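Local coordinates for putative uncharacterized protein (Archaeoglobus fulgidus, PDB 3VU0) that forms the C-terminal globular domain of archaeal AglB, with helices packed around a small mixed beta-sheet, at residues Y134-V138 and E139-N143. Residues are numbered along the deposited sequence; the frame is centred on the assembly and turned at random.
Sequences YKLHV and ENATN
The C-terminal end of helix 132-138, where Tyr134 and Lys135 meet Glu139 and Ala141, passes through a pi-type turn directly into a type I' beta turn spanning Glu139 to Thr142. Evidence for the pi-type turn is the i+5 to i bond from Glu139 N to Tyr134 O, 3.1 Å long and 158° at the hydrogen. Asn140 and Ala141, the two central residues of the beta turn, both have positive phi, which turns the chain back so that Ala141 N lies 2.8 Å from Lys135 O, donating in the carbonyl plane; its second bond, to Leu136 O, is weak. Glu139 O closes the beta turn, accepting Thr142 N and, at 3.0 Å, Thr142 OG1, both from the same face of its carbonyl plane.

Glu139 carries the side-chain part. Its CG stands beside its own N (chi1 -57°) and the chain is extended beyond it, bringing the carboxylate back along the helix to the Tyr134 ring. There OE2 comes 3.4 Å from Tyr134 CE2, with the ring and carboxylate planes 46° apart, so the two groups do not stack. One water joins them, lying 2.9 Å from Tyr134 OH and donating to Glu139 OE2 at 2.6 Å. A second water donates to Lys135 O and to Glu139 OE1, and accepts from Asn143 N at 2.9 Å.

Lys135 runs alongside Glu139, but its NZ is 6.8 Å from OE1 and hydrogen-bonds to Gln71 O. On the buried side, Leu136 and Ala141 both pack on Phe159 of strand 156-161. Lys135 O thus serves both Ala141 N and a water, and, without a direct ion pair to Lys135, each carboxylate oxygen of Glu139 takes a hydrogen bond from a water, which probably offsets part of its charge.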
loop_
_atom_site.group_PDB
_atom_site.type_symbol
_atom_site.label_atom_id
_atom_site.label_comp_id
_atom_site.label_asym_id
_atom_site.label_seq_id
_atom_site.Cartn_x
_atom_site.Cartn_y
_atom_site.Cartn_z
ATOM N N TYR A 134 5.479 -3.249 -5.766
ATOM C CA TYR A 134 5.493 -3.853 -7.092
ATOM C C TYR A 134 4.995 -5.300 -7.041
ATOM O O TYR A 134 4.126 -5.694 -7.811
ATOM C CB TYR A 134 6.914 -3.844 -7.663
ATOM C CG TYR A 134 7.038 -4.612 -8.958
ATOM C CD1 TYR A 134 6.734 -4.012 -10.176
ATOM C CD2 TYR A 134 7.436 -5.950 -8.961
ATOM C CE1 TYR A 134 6.824 -4.722 -11.372
ATOM C CE2 TYR A 134 7.526 -6.669 -10.151
ATOM C CZ TYR A 134 7.220 -6.047 -11.350
ATOM O OH TYR A 134 7.317 -6.749 -12.527
ATOM N N LYS A 135 5.554 -6.090 -6.131
ATOM C CA LYS A 135 5.176 -7.492 -6.014
ATOM C C LYS A 135 3.709 -7.671 -5.645
ATOM O O LYS A 135 3.103 -8.696 -5.970
ATOM C CB LYS A 135 6.078 -8.194 -4.996
ATOM C CG LYS A 135 7.549 -8.113 -5.371
ATOM C CD LYS A 135 8.450 -8.645 -4.276
ATOM C CE LYS A 135 9.911 -8.386 -4.607
ATOM N NZ LYS A 135 10.811 -8.954 -3.570
ATOM N N LEU A 136 3.139 -6.672 -4.972
ATOM C CA LEU A 136 1.731 -6.717 -4.596
ATOM C C LEU A 136 0.831 -6.234 -5.728
ATOM O O LEU A 136 0.145 -7.024 -6.377
ATOM C CB LEU A 136 1.457 -5.847 -3.351
ATOM C CG LEU A 136 1.976 -6.348 -1.999
ATOM C CD1 LEU A 136 1.818 -5.251 -0.954
ATOM C CD2 LEU A 136 1.208 -7.592 -1.582
ATOM N N HIS A 137 0.851 -4.930 -5.976
ATOM C CA HIS A 137 -0.020 -4.352 -6.988
ATOM C C HIS A 137 0.228 -4.794 -8.421
ATOM O O HIS A 137 -0.717 -5.139 -9.127
ATOM C CB HIS A 137 0.018 -2.824 -6.933
ATOM C CG HIS A 137 -1.144 -2.182 -7.628
ATOM N ND1 HIS A 137 -2.291 -1.802 -6.962
ATOM C CD2 HIS A 137 -1.372 -1.940 -8.940
ATOM C CE1 HIS A 137 -3.176 -1.356 -7.837
ATOM N NE2 HIS A 137 -2.644 -1.430 -9.045
ATOM N N VAL A 138 1.484 -4.785 -8.856
ATOM C CA VAL A 138 1.784 -5.177 -10.229
ATOM C C VAL A 138 1.733 -6.685 -10.471
ATOM O O VAL A 138 1.090 -7.131 -11.418
ATOM C CB VAL A 138 3.163 -4.638 -10.687
ATOM C CG1 VAL A 138 3.438 -5.067 -12.129
ATOM C CG2 VAL A 138 3.184 -3.117 -10.589
ATOM N N GLU A 139 2.393 -7.472 -9.625
ATOM C CA GLU A 139 2.395 -8.924 -9.810
ATOM C C GLU A 139 1.227 -9.642 -9.135
ATOM O O GLU A 139 1.105 -10.860 -9.241
ATOM C CB GLU A 139 3.703 -9.534 -9.297
ATOM C CG GLU A 139 4.961 -8.977 -9.942
ATOM C CD GLU A 139 6.176 -9.850 -9.678
ATOM O OE1 GLU A 139 6.324 -10.341 -8.539
ATOM O OE2 GLU A 139 6.988 -10.038 -10.606
ATOM N N ASN A 140 0.376 -8.893 -8.441
ATOM C CA ASN A 140 -0.771 -9.480 -7.753
ATOM C C ASN A 140 -0.357 -10.509 -6.699
ATOM O O ASN A 140 -1.060 -11.497 -6.470
ATOM C CB ASN A 140 -1.729 -10.127 -8.763
ATOM C CG ASN A 140 -2.401 -9.106 -9.668
ATOM O OD1 ASN A 140 -2.940 -8.103 -9.197
ATOM N ND2 ASN A 140 -2.378 -9.362 -10.973
ATOM N N ALA A 141 0.788 -10.260 -6.069
ATOM C CA ALA A 141 1.331 -11.115 -5.018
ATOM C C ALA A 141 1.575 -12.561 -5.437
ATOM O O ALA A 141 1.730 -13.435 -4.583
ATOM C CB ALA A 141 0.414 -11.078 -3.793
ATOM N N THR A 142 1.626 -12.815 -6.740
ATOM C CA THR A 142 1.849 -14.171 -7.227
ATOM C C THR A 142 3.204 -14.715 -6.776
ATOM O O THR A 142 3.388 -15.928 -6.663
ATOM C CB THR A 142 1.775 -14.236 -8.767
ATOM O OG1 THR A 142 2.747 -13.349 -9.336
ATOM C CG2 THR A 142 0.389 -13.840 -9.249
ATOM N N ASN A 143 4.145 -13.813 -6.509
ATOM C CA ASN A 143 5.483 -14.205 -6.078
ATOM C C ASN A 143 5.752 -13.877 -4.610
ATOM O O ASN A 143 6.892 -13.634 -4.219
ATOM C CB ASN A 143 6.531 -13.520 -6.957
ATOM C CG ASN A 143 6.492 -14.001 -8.391
ATOM O OD1 ASN A 143 6.995 -13.334 -9.294
ATOM N ND2 ASN A 143 5.904 -15.172 -8.609
HETATM O O HOH W 1 7.026 -9.577 -13.168
HETATM O O HOH W 2 4.580 -10.964 -6.489
#